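Local coordinates for protein oxaloacetate acetyl hydrolase (PDB 3LYE) that belongs to the phosphoenolpyruvate phosphomutase family of TIM-barrel proteins and carries bound calcium ions in this crystal, at residues A[120-125]-A[165-171]; A[109-113]-A[159-163]; A[184-188]-A[212-216]. All coordinates share one frame; numbering follows the deposited sequence.

Contact 1 of 3, residues A[120-125]-A[165-171]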
ATOM      1  N   ALA A 120       2.612   2.363  22.004  1.00  8.19           N
ATOM      2  CA  ALA A 120       3.383   1.306  21.376  1.00  7.91           C
ATOM      3  C   ALA A 120       4.574   0.917  22.197  1.00  8.45           C
ATOM      4  O   ALA A 120       5.065   1.710  22.994  1.00  9.78           O
ATOM      5  CB  ALA A 120       3.903   1.796  20.002  1.00  8.58           C
ATOM      6  N   HIS A 121       5.042  -0.322  22.020  1.00  8.16           N
ATOM      7  CA  HIS A 121       6.233  -0.836  22.701  1.00  9.34           C
ATOM      8  C   HIS A 121       7.407  -0.875  21.727  1.00  8.95           C
ATOM      9  O   HIS A 121       7.300  -1.322  20.574  1.00  9.32           O
ATOM     10  CB  HIS A 121       6.001  -2.126  23.477  1.00  9.65           C
ATOM     11  CG  HIS A 121       5.556  -3.322  22.692  1.00 10.24           C
ATOM     12  ND1 HIS A 121       6.414  -4.109  21.954  1.00 10.98           N
ATOM     13  CD2 HIS A 121       4.356  -3.948  22.667  1.00 10.13           C
ATOM     14  CE1 HIS A 121       5.743  -5.152  21.486  1.00  9.97           C
ATOM     15  NE2 HIS A 121       4.487  -5.065  21.878  1.00 10.12           N
ATOM     16  N   LEU A 122       8.542  -0.412  22.252  1.00  9.45           N
ATOM     17  CA  LEU A 122       9.821  -0.254  21.537  1.00  8.82           C
ATOM     18  C   LEU A 122      10.874  -0.992  22.328  1.00 10.13           C
ATOM     19  O   LEU A 122      11.069  -0.704  23.495  1.00 11.29           O
ATOM     20  CB  LEU A 122      10.087   1.258  21.465  1.00  9.53           C
ATOM     21  CG  LEU A 122      11.408   1.727  20.887  1.00  9.98           C
ATOM     22  CD1 LEU A 122      11.649   1.159  19.513  1.00 10.29           C
ATOM     23  CD2 LEU A 122      11.397   3.264  20.829  1.00  9.97           C
ATOM     24  N   GLU A 123      11.551  -1.921  21.672  1.00 11.70           N
ATOM     25  CA  GLU A 123      12.516  -2.793  22.290  1.00 11.57           C
ATOM     26  C   GLU A 123      13.960  -2.579  21.987  1.00 14.41           C
ATOM     27  O   GLU A 123      14.333  -1.731  21.178  1.00 14.87           O
ATOM     28  CB  GLU A 123      12.102  -4.244  21.933  1.00 13.02           C
ATOM     29  CG  GLU A 123      12.406  -4.615  20.491  1.00 14.27           C
ATOM     30  CD  GLU A 123      11.472  -5.667  19.895  1.00 16.59           C
ATOM     31  OE1 GLU A 123      11.904  -6.373  18.968  1.00 20.38           O
ATOM     32  OE2 GLU A 123      10.305  -5.754  20.302  1.00 15.58           O
ATOM     33  N   ASP A 124      14.768  -3.344  22.723  1.00 16.06           N
ATOM     34  CA  ASP A 124      16.215  -3.311  22.626  1.00 16.94           C
ATOM     35  C   ASP A 124      16.828  -4.420  21.795  1.00 18.50           C
ATOM     36  O   ASP A 124      18.032  -4.594  21.834  1.00 20.45           O
ATOM     37  CB  ASP A 124      16.852  -3.216  24.024  1.00 16.84           C
ATOM     38  CG  ASP A 124      16.484  -4.369  24.938  1.00 17.85           C
ATOM     39  OD1 ASP A 124      17.070  -4.407  26.035  1.00 19.92           O
ATOM     40  OD2 ASP A 124      15.578  -5.163  24.592  1.00 18.89           O
ATOM     41  N   GLN A 125      16.036  -5.162  21.028  1.00 19.51           N
ATOM     42  CA  GLN A 125      16.624  -6.227  20.208  1.00 20.76           C
ATOM     43  C   GLN A 125      17.377  -5.708  18.997  1.00 23.11           C
ATOM     44  O   GLN A 125      17.209  -4.564  18.584  1.00 26.16           O
ATOM     45  CB  GLN A 125      15.533  -7.106  19.620  1.00 23.07           C
ATOM     46  CG  GLN A 125      14.812  -7.891  20.590  1.00 22.66           C
ATOM     47  CD  GLN A 125      14.030  -9.014  19.919  1.00 27.70           C
ATOM     48  OE1 GLN A 125      14.564  -9.810  19.163  1.00 33.94           O
ATOM     49  NE2 GLN A 125      12.771  -9.068  20.203  1.00 24.52           N
ATOM     50  N   LEU A 165       4.345   5.623  25.381  1.00  8.90           N
ATOM     51  CA  LEU A 165       5.495   4.893  24.938  1.00  8.54           C
ATOM     52  C   LEU A 165       5.891   3.869  25.977  1.00 10.01           C
ATOM     53  O   LEU A 165       6.174   4.217  27.129  1.00 10.71           O
ATOM     54  CB  LEU A 165       6.670   5.841  24.655  1.00 10.12           C
ATOM     55  CG  LEU A 165       7.914   5.079  24.125  1.00 12.84           C
ATOM     56  CD1 LEU A 165       7.687   4.556  22.677  1.00 12.44           C
ATOM     57  CD2 LEU A 165       9.126   5.966  24.205  1.00 14.80           C
ATOM     58  N   ILE A 166       5.895   2.608  25.575  1.00  8.79           N
ATOM     59  CA  ILE A 166       6.262   1.496  26.416  1.00  8.94           C
ATOM     60  C   ILE A 166       7.644   1.047  26.035  1.00  9.51           C
ATOM     61  O   ILE A 166       7.921   0.698  24.880  1.00 10.70           O
ATOM     62  CB  ILE A 166       5.273   0.318  26.240  1.00  9.70           C
ATOM     63  CG1 ILE A 166       3.852   0.731  26.616  1.00  9.96           C
ATOM     64  CG2 ILE A 166       5.749  -0.931  27.026  1.00 11.62           C
ATOM     65  CD1 ILE A 166       2.786   0.203  25.622  1.00 11.00           C
ATOM     66  N   ALA A 167       8.546   1.095  27.016  1.00 10.07           N
ATOM     67  CA  ALA A 167       9.919   0.672  26.834  1.00 10.91           C
ATOM     68  C   ALA A 167      10.017  -0.803  27.141  1.00 11.33           C
ATOM     69  O   ALA A 167       9.846  -1.205  28.285  1.00 12.66           O
ATOM     70  CB  ALA A 167      10.872   1.456  27.745  1.00 10.71           C
ATOM     71  N   ARG A 168      10.311  -1.592  26.125  1.00 12.07           N
ATOM     72  CA  ARG A 168      10.459  -3.038  26.270  1.00 13.43           C
ATOM     73  C   ARG A 168      11.926  -3.449  26.260  1.00 13.67           C
ATOM     74  O   ARG A 168      12.710  -2.921  25.471  1.00 14.98           O
ATOM     75  CB  ARG A 168       9.771  -3.752  25.089  1.00 12.18           C
ATOM     76  CG  ARG A 168      10.134  -5.234  24.948  1.00 13.72           C
ATOM     77  CD  ARG A 168       9.269  -5.902  23.919  1.00 14.57           C
ATOM     78  NE  ARG A 168       9.892  -7.126  23.462  1.00 15.95           N
ATOM     79  CZ  ARG A 168       9.281  -8.034  22.716  1.00 17.67           C
ATOM     80  NH1 ARG A 168       8.009  -7.881  22.391  1.00 18.84           N
ATOM     81  NH2 ARG A 168       9.934  -9.112  22.314  1.00 20.18           N
ATOM     82  N   THR A 169      12.273  -4.378  27.152  1.00 14.33           N
ATOM     83  CA  THR A 169      13.614  -4.906  27.202  1.00 15.46           C
ATOM     84  C   THR A 169      13.496  -6.421  27.080  1.00 17.34           C
ATOM     85  O   THR A 169      12.721  -7.081  27.780  1.00 19.29           O
ATOM     86  CB  THR A 169      14.481  -4.524  28.427  1.00 16.76           C
ATOM     87  OG1 THR A 169      15.757  -5.167  28.307  1.00 18.63           O
ATOM     88  CG2 THR A 169      13.879  -4.918  29.713  1.00 16.20           C
ATOM     89  N   ASP A 170      14.312  -6.932  26.183  1.00 18.19           N
ATOM     90  CA  ASP A 170      14.419  -8.347  25.892  1.00 17.91           C
ATOM     91  C   ASP A 170      15.754  -8.862  26.435  1.00 19.34           C
ATOM     92  O   ASP A 170      16.202  -9.930  26.048  1.00 22.61           O
ATOM     93  CB  ASP A 170      14.418  -8.534  24.384  1.00 17.87           C
ATOM     94  CG  ASP A 170      13.040  -8.436  23.800  1.00 21.97           C
ATOM     95  OD1 ASP A 170      12.269  -9.383  24.009  1.00 23.84           O
ATOM     96  OD2 ASP A 170      12.727  -7.428  23.143  1.00 21.46           O
ATOM     97  N   ALA A 171      16.365  -8.118  27.356  1.00 18.46           N
ATOM     98  CA  ALA A 171      17.658  -8.501  27.926  1.00 19.05           C
ATOM     99  C   ALA A 171      17.693  -9.591  29.007  1.00 21.83           C
ATOM    100  O   ALA A 171      18.780 -10.029  29.378  1.00 23.66           O
ATOM    101  CB  ALA A 171      18.342  -7.250  28.502  1.00 18.83           C
TER
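Arg168 and Glu123 lie side by side where the neighbouring parallel barrel strands 119-122 and 164-169 run out into their C-terminal loops. Three backbone bonds join the strands, from Ile166 N to Ala120 O, Leu122 N to Ile166 O and Arg168 N to Leu122 O. From there the arginine reaches out fully extended. Its CB sits by Leu122 O, its CG packs on Glu123 CB at 3.7 Å, and its CD lies 3.8 Å from both Glu123 CB and Glu123 OE2. Glu123 OE2 lies over one face of the guanidinium, 3.5 Å from Arg168 NE, so the pair is held by charge without an N-H aimed at it. Asp170 meets the edge side-on, its oxygens tilted 18° from the plane: Arg168 NE meets Asp170 OD2 and Arg168 NH2 meets Asp170 OD1, each at 2.9 Å, while Lys137 also pairs with Asp170. At the tip, Arg168 NH1 comes within 3.7 Å of His121 CE1; the ring's NE2 bonds to Tyr50. Asp124, its CG wedged between backbone N and carbonyl carbon (chi1 59°), receives Thr169 OG1 on OD1 and Asp170 N on the syn lone pair of OD2, both at 2.7 Å. Arg183 adds a salt bridge to OD1. Asp170 thus has like-charged neighbours in Asp124 and Glu123, the latter near a bound calcium ion, and their repulsion is probably offset by the arginines and lysine.

Contact 2 of 3, residues A[109-113]-A[159-163]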
ATOM      1  N   VAL A 109       6.962   6.548  15.186  1.00  7.75           N
ATOM      2  CA  VAL A 109       6.148   7.146  16.210  1.00  7.81           C
ATOM      3  C   VAL A 109       5.225   8.198  15.590  1.00  8.39           C
ATOM      4  O   VAL A 109       4.054   8.254  15.939  1.00  8.53           O
ATOM      5  CB  VAL A 109       7.033   7.717  17.366  1.00  9.10           C
ATOM      6  CG1 VAL A 109       6.152   8.506  18.349  1.00  9.19           C
ATOM      7  CG2 VAL A 109       7.754   6.579  18.068  1.00  9.10           C
ATOM      8  N   GLU A 110       5.760   9.036  14.700  1.00  7.66           N
ATOM      9  CA  GLU A 110       4.946  10.067  14.082  1.00  7.80           C
ATOM     10  C   GLU A 110       3.791   9.439  13.319  1.00  8.74           C
ATOM     11  O   GLU A 110       2.668   9.923  13.398  1.00  9.09           O
ATOM     12  CB  GLU A 110       5.845  10.858  13.166  1.00  9.57           C
ATOM     13  CG  GLU A 110       5.175  11.897  12.319  1.00 13.23           C
ATOM     14  CD  GLU A 110       6.191  12.584  11.433  1.00 25.63           C
ATOM     15  OE1 GLU A 110       7.144  11.893  10.960  1.00 32.06           O
ATOM     16  OE2 GLU A 110       6.040  13.792  11.218  1.00 27.50           O
ATOM     17  N   HIS A 111       4.067   8.407  12.521  1.00  8.06           N
ATOM     18  CA  HIS A 111       3.028   7.744  11.735  1.00  7.84           C
ATOM     19  C   HIS A 111       1.969   7.074  12.623  1.00  8.37           C
ATOM     20  O   HIS A 111       0.779   7.143  12.351  1.00  8.54           O
ATOM     21  CB  HIS A 111       3.650   6.767  10.745  1.00  9.53           C
ATOM     22  CG  HIS A 111       4.276   7.451   9.573  1.00 12.83           C
ATOM     23  ND1 HIS A 111       4.071   7.046   8.279  1.00 23.10           N
ATOM     24  CD2 HIS A 111       5.091   8.527   9.498  1.00 13.19           C
ATOM     25  CE1 HIS A 111       4.714   7.851   7.454  1.00 19.80           C
ATOM     26  NE2 HIS A 111       5.316   8.779   8.164  1.00 15.88           N
ATOM     27  N   TYR A 112       2.419   6.452  13.701  1.00  8.10           N
ATOM     28  CA  TYR A 112       1.497   5.815  14.635  1.00  7.75           C
ATOM     29  C   TYR A 112       0.614   6.912  15.249  1.00  7.29           C
ATOM     30  O   TYR A 112      -0.612   6.766  15.351  1.00  7.90           O
ATOM     31  CB  TYR A 112       2.223   5.025  15.718  1.00  7.63           C
ATOM     32  CG  TYR A 112       2.610   3.606  15.357  1.00  8.54           C
ATOM     33  CD1 TYR A 112       2.869   3.222  14.031  1.00  9.48           C
ATOM     34  CD2 TYR A 112       2.765   2.671  16.352  1.00  8.17           C
ATOM     35  CE1 TYR A 112       3.255   1.927  13.743  1.00  9.13           C
ATOM     36  CE2 TYR A 112       3.145   1.390  16.073  1.00  7.92           C
ATOM     37  CZ  TYR A 112       3.378   1.015  14.755  1.00  9.55           C
ATOM     38  OH  TYR A 112       3.776  -0.282  14.482  1.00 10.41           O
ATOM     39  N   ILE A 113       1.225   7.998  15.688  1.00  7.91           N
ATOM     40  CA  ILE A 113       0.456   9.085  16.279  1.00  8.04           C
ATOM     41  C   ILE A 113      -0.602   9.631  15.312  1.00  7.99           C
ATOM     42  O   ILE A 113      -1.767   9.808  15.685  1.00  9.81           O
ATOM     43  CB  ILE A 113       1.398  10.208  16.775  1.00  8.16           C
ATOM     44  CG1 ILE A 113       2.074   9.753  18.080  1.00  8.10           C
ATOM     45  CG2 ILE A 113       0.683  11.540  17.020  1.00  9.81           C
ATOM     46  CD1 ILE A 113       3.209  10.638  18.526  1.00  9.74           C
ATOM     47  N   LEU A 159       5.161  16.519  18.711  1.00 10.91           N
ATOM     48  CA  LEU A 159       3.792  16.436  18.178  1.00 12.10           C
ATOM     49  C   LEU A 159       2.715  16.739  19.215  1.00 13.36           C
ATOM     50  O   LEU A 159       1.530  16.572  18.918  1.00 14.62           O
ATOM     51  CB  LEU A 159       3.570  15.069  17.538  1.00 11.51           C
ATOM     52  CG  LEU A 159       4.519  14.834  16.378  1.00 11.37           C
ATOM     53  CD1 LEU A 159       4.316  13.437  15.781  1.00 12.24           C
ATOM     54  CD2 LEU A 159       4.426  15.850  15.284  1.00 12.87           C
ATOM     55  N   ARG A 160       3.115  17.070  20.445  1.00 13.13           N
ATOM     56  CA  ARG A 160       2.163  17.406  21.503  1.00 14.33           C
ATOM     57  C   ARG A 160       1.108  16.331  21.693  1.00 15.13           C
ATOM     58  O   ARG A 160      -0.056  16.598  21.914  1.00 17.49           O
ATOM     59  CB  ARG A 160       1.574  18.792  21.175  1.00 19.24           C
ATOM     60  CG  ARG A 160       2.764  19.791  21.178  1.00 24.52           C
ATOM     61  CD  ARG A 160       2.516  21.262  20.909  1.00 31.58           C
ATOM     62  NE  ARG A 160       1.139  21.689  20.871  1.00 34.88           N
ATOM     63  CZ  ARG A 160       0.703  22.676  20.090  1.00 38.56           C
ATOM     64  NH1 ARG A 160      -0.588  23.016  20.116  1.00 40.47           N
ATOM     65  NH2 ARG A 160       1.560  23.299  19.273  1.00 36.50           N
ATOM     66  N   SER A 161       1.587  15.100  21.707  1.00 12.88           N
ATOM     67  CA  SER A 161       0.727  13.946  21.836  1.00 10.21           C
ATOM     68  C   SER A 161       0.771  13.253  23.185  1.00 12.27           C
ATOM     69  O   SER A 161       1.789  13.266  23.855  1.00 13.45           O
ATOM     70  CB  SER A 161       1.167  12.937  20.767  1.00 12.15           C
ATOM     71  OG  SER A 161       0.542  11.681  20.880  1.00 11.11           O
ATOM     72  N   ASP A 162      -0.349  12.648  23.556  1.00 11.09           N
ATOM     73  CA  ASP A 162      -0.485  11.897  24.785  1.00 10.89           C
ATOM     74  C   ASP A 162      -0.040  10.437  24.593  1.00  9.94           C
ATOM     75  O   ASP A 162      -0.158   9.644  25.505  1.00 11.09           O
ATOM     76  CB  ASP A 162      -1.926  11.891  25.257  1.00 13.37           C
ATOM     77  CG  ASP A 162      -2.288  13.111  26.063  1.00 21.34           C
ATOM     78  OD1 ASP A 162      -3.475  13.285  26.305  1.00 28.40           O
ATOM     79  OD2 ASP A 162      -1.406  13.871  26.474  1.00 25.38           O
ATOM     80  N   PHE A 163       0.484  10.124  23.407  1.00  9.83           N
ATOM     81  CA  PHE A 163       0.959   8.766  23.051  1.00  8.72           C
ATOM     82  C   PHE A 163       1.695   8.121  24.230  1.00  8.88           C
ATOM     83  O   PHE A 163       2.606   8.717  24.783  1.00 10.58           O
ATOM     84  CB  PHE A 163       1.895   8.885  21.843  1.00  8.45           C
ATOM     85  CG  PHE A 163       2.233   7.582  21.155  1.00  9.21           C
ATOM     86  CD1 PHE A 163       3.502   7.032  21.296  1.00 10.78           C
ATOM     87  CD2 PHE A 163       1.334   6.961  20.321  1.00  9.99           C
ATOM     88  CE1 PHE A 163       3.854   5.884  20.633  1.00 10.90           C
ATOM     89  CE2 PHE A 163       1.709   5.825  19.640  1.00 11.08           C
ATOM     90  CZ  PHE A 163       2.959   5.316  19.787  1.00 10.06           C
TER
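Ile113 lays its CG1 against the Phe163 ring, 3.7 Å from CD2, in the tightly packed part of this apolar contact. The ring is approached obliquely from three helix positions: Tyr112 CB lies 4.0 Å from Phe163 CE2, and Val109 CG1 stands 4.2 Å from Phe163 CE1. With CG anti to the backbone N (chi1 -167°), Phe163 reaches in beneath helix 102-114, and its CZ lies at the edge of the Tyr112 ring. Tyr112 itself runs on past the contact to bond through OH with Asp94 O. This is helix-to-loop packing at the N-terminal end of a TIM-barrel strand: the 159-163 loop follows helix 142-158 and leads into strand 164-169. The loop opens with a Schellman motif, in which Arg160 adopts positive phi, and then makes an ST turn, Phe163 N donating to Ser161 OG at 3.0 Å. Ser161 OG also rests 3.7 Å from Ile113 CD1. Between Leu159 and Glu110 the packing is looser: the two cross at about a right angle and touch through one leucine methyl, Leu159 CD1, 3.8 Å from Glu110 CA. A second subunit covers this part, its Phe10 packing on Leu159 and its Pro86 on Glu110, while Arg160, on the solvent side, turns its side chain away from the helix.

Contact 3 of 3, residues A[184-188]-A[212-216]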
ATOM      1  N   LEU A 184      15.317  -0.367  32.150  1.00 17.62           N
ATOM      2  CA  LEU A 184      13.991   0.189  32.309  1.00 15.72           C
ATOM      3  C   LEU A 184      14.090   1.514  33.060  1.00 14.83           C
ATOM      4  O   LEU A 184      13.437   2.482  32.694  1.00 15.62           O
ATOM      5  CB  LEU A 184      13.061  -0.794  32.990  1.00 16.21           C
ATOM      6  CG  LEU A 184      12.670  -1.994  32.119  1.00 16.63           C
ATOM      7  CD1 LEU A 184      11.843  -2.961  32.994  1.00 19.13           C
ATOM      8  CD2 LEU A 184      11.911  -1.599  30.879  1.00 17.13           C
ATOM      9  N   ARG A 185      14.909   1.565  34.103  1.00 16.31           N
ATOM     10  CA  ARG A 185      15.061   2.815  34.837  1.00 16.21           C
ATOM     11  C   ARG A 185      15.630   3.887  33.903  1.00 14.59           C
ATOM     12  O   ARG A 185      15.205   5.058  33.926  1.00 15.93           O
ATOM     13  CB  ARG A 185      15.992   2.646  36.028  1.00 18.37           C
ATOM     14  CG  ARG A 185      15.363   1.967  37.165  1.00 21.52           C
ATOM     15  CD  ARG A 185      16.257   2.026  38.381  1.00 25.86           C
ATOM     16  NE  ARG A 185      15.604   1.342  39.488  1.00 29.26           N
ATOM     17  CZ  ARG A 185      16.143   0.373  40.216  1.00 31.03           C
ATOM     18  NH1 ARG A 185      15.425  -0.165  41.195  1.00 31.31           N
ATOM     19  NH2 ARG A 185      17.393  -0.039  39.987  1.00 30.74           N
ATOM     20  N   ALA A 186      16.601   3.517  33.079  1.00 15.26           N
ATOM     21  CA  ALA A 186      17.202   4.472  32.158  1.00 14.36           C
ATOM     22  C   ALA A 186      16.152   4.942  31.147  1.00 13.35           C
ATOM     23  O   ALA A 186      16.086   6.123  30.816  1.00 14.95           O
ATOM     24  CB  ALA A 186      18.406   3.887  31.467  1.00 16.15           C
ATOM     25  N   ALA A 187      15.334   4.025  30.655  1.00 12.67           N
ATOM     26  CA  ALA A 187      14.282   4.379  29.691  1.00 12.00           C
ATOM     27  C   ALA A 187      13.255   5.318  30.296  1.00 11.53           C
ATOM     28  O   ALA A 187      12.796   6.252  29.650  1.00 12.40           O
ATOM     29  CB  ALA A 187      13.607   3.136  29.141  1.00 11.38           C
ATOM     30  N   ARG A 188      12.896   5.064  31.542  1.00 13.05           N
ATOM     31  CA  ARG A 188      11.977   5.918  32.268  1.00 13.51           C
ATOM     32  C   ARG A 188      12.587   7.357  32.319  1.00 12.51           C
ATOM     33  O   ARG A 188      11.894   8.351  32.064  1.00 13.41           O
ATOM     34  CB  ARG A 188      11.830   5.394  33.698  1.00 14.62           C
ATOM     35  CG  ARG A 188      10.984   6.255  34.652  1.00 15.17           C
ATOM     36  CD  ARG A 188      11.269   5.829  36.102  1.00 21.20           C
ATOM     37  NE  ARG A 188      12.678   6.154  36.356  1.00 25.70           N
ATOM     38  CZ  ARG A 188      13.491   5.599  37.257  1.00 28.28           C
ATOM     39  NH1 ARG A 188      14.746   6.028  37.301  1.00 31.56           N
ATOM     40  NH2 ARG A 188      13.094   4.637  38.101  1.00 27.03           N
ATOM     41  N   ALA A 212      10.387  -3.182  41.904  1.00 27.85           N
ATOM     42  CA  ALA A 212      11.649  -2.493  41.674  1.00 27.06           C
ATOM     43  C   ALA A 212      11.472  -1.191  40.944  1.00 27.79           C
ATOM     44  O   ALA A 212      12.273  -0.257  41.121  1.00 29.99           O
ATOM     45  CB  ALA A 212      12.566  -3.368  40.872  1.00 27.29           C
ATOM     46  N   LEU A 213      10.460  -1.132  40.085  1.00 25.71           N
ATOM     47  CA  LEU A 213      10.200   0.081  39.310  1.00 24.02           C
ATOM     48  C   LEU A 213       9.070   0.949  39.862  1.00 24.43           C
ATOM     49  O   LEU A 213       8.882   2.069  39.406  1.00 24.44           O
ATOM     50  CB  LEU A 213       9.940  -0.295  37.837  1.00 25.06           C
ATOM     51  CG  LEU A 213      11.319  -0.650  37.277  1.00 28.76           C
ATOM     52  CD1 LEU A 213      11.268  -1.675  36.203  1.00 30.97           C
ATOM     53  CD2 LEU A 213      12.037   0.628  36.837  1.00 29.54           C
ATOM     54  N   ALA A 214       8.342   0.453  40.859  1.00 24.87           N
ATOM     55  CA  ALA A 214       7.236   1.217  41.441  1.00 24.01           C
ATOM     56  C   ALA A 214       7.718   2.618  41.827  1.00 24.81           C
ATOM     57  O   ALA A 214       8.800   2.767  42.403  1.00 27.60           O
ATOM     58  CB  ALA A 214       6.724   0.518  42.671  1.00 24.86           C
ATOM     59  N   PRO A 215       6.877   3.638  41.632  1.00 24.16           N
ATOM     60  CA  PRO A 215       5.516   3.622  41.102  1.00 24.90           C
ATOM     61  C   PRO A 215       5.396   3.722  39.580  1.00 23.33           C
ATOM     62  O   PRO A 215       4.293   3.907  39.078  1.00 24.20           O
ATOM     63  CB  PRO A 215       4.923   4.890  41.709  1.00 24.64           C
ATOM     64  CG  PRO A 215       6.059   5.826  41.729  1.00 25.19           C
ATOM     65  CD  PRO A 215       7.281   4.995  42.056  1.00 24.94           C
ATOM     66  N   TRP A 216       6.490   3.594  38.843  1.00 20.64           N
ATOM     67  CA  TRP A 216       6.422   3.694  37.383  1.00 18.07           C
ATOM     68  C   TRP A 216       5.697   2.445  36.920  1.00 17.97           C
ATOM     69  O   TRP A 216       6.079   1.337  37.289  1.00 20.02           O
ATOM     70  CB  TRP A 216       7.822   3.812  36.825  1.00 17.23           C
ATOM     71  CG  TRP A 216       7.939   4.122  35.369  1.00 16.33           C
ATOM     72  CD1 TRP A 216       7.508   5.241  34.731  1.00 15.44           C
ATOM     73  CD2 TRP A 216       8.589   3.327  34.390  1.00 14.88           C
ATOM     74  NE1 TRP A 216       7.838   5.186  33.400  1.00 15.24           N
ATOM     75  CE2 TRP A 216       8.509   4.018  33.166  1.00 14.79           C
ATOM     76  CE3 TRP A 216       9.232   2.084  34.429  1.00 15.99           C
ATOM     77  CZ2 TRP A 216       9.065   3.524  31.999  1.00 13.48           C
ATOM     78  CZ3 TRP A 216       9.812   1.615  33.300  1.00 15.14           C
ATOM     79  CH2 TRP A 216       9.695   2.309  32.072  1.00 14.54           C
TER
HETATM   80  O   HOH W   1      10.556   4.442  39.348  0.90 36.99           O
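Leu213 O is gripped from two directions: by Trp216 N within its own segment at 2.9 Å, and by a water that donates to it at the same distance. The water in turn accepts from Arg188 NH2 at 2.8 Å, bridging two neighbouring outer helices of the TIM barrel, 177-189 and 203-213, just where the second ends and the chain turns through a cis peptide bond before Pro215. Arg185 makes a direct link nearby, NH1 donating to Ala212 O at 3.2 Å in a bent bond, the oxygen tilted out of the guanidinium plane. Beneath these polar ties Leu184 and Leu213 cross at about a right angle, CD1 to CD1, and Leu213 CD2 presses on Arg185 CG, whose chain runs on extended to NE. Trp216 is overlaid on one face by the aliphatic part of Arg188. CG anti to the backbone N (chi1 175°) sends that chain across the indole, and a bend at chi3 lifts the guanidinium off it, leaving the two planes steeply inclined at 77°. Trp216 NE1 donates to Ala192 O, which probably helps hold the ring's rotation. The Arg188 CG forms a CH-pi contact with the five-membered ring of Trp216, 3.5 Å from CG to the ring centroid and 7° off the normal.

Contact 1 is the buried one, joining two adjacent barrel strands, whereas contacts 2 and 3 are only partly buried and lie farther out among helices and loops. The two segments of contact 2 lead into the two strands of contact 1: helix 102-114 precedes strand 119-122, the 159-163 loop precedes strand 164-169, and Ala120 CB packs 3.7 Å from Phe163 CZ. In contact 3, helix 177-189 packs on strand 164-169, with Ala167 CB 3.5 Å from Ala187 CB. Contacts 2 and 3 do not touch, their centres lying about 22 Å apart. Chemistry follows position: backbone bonds and a charged network at the strand ends, hydrocarbon packing in contact 2, and mixed apolar, arginine and water bonding in contact 3.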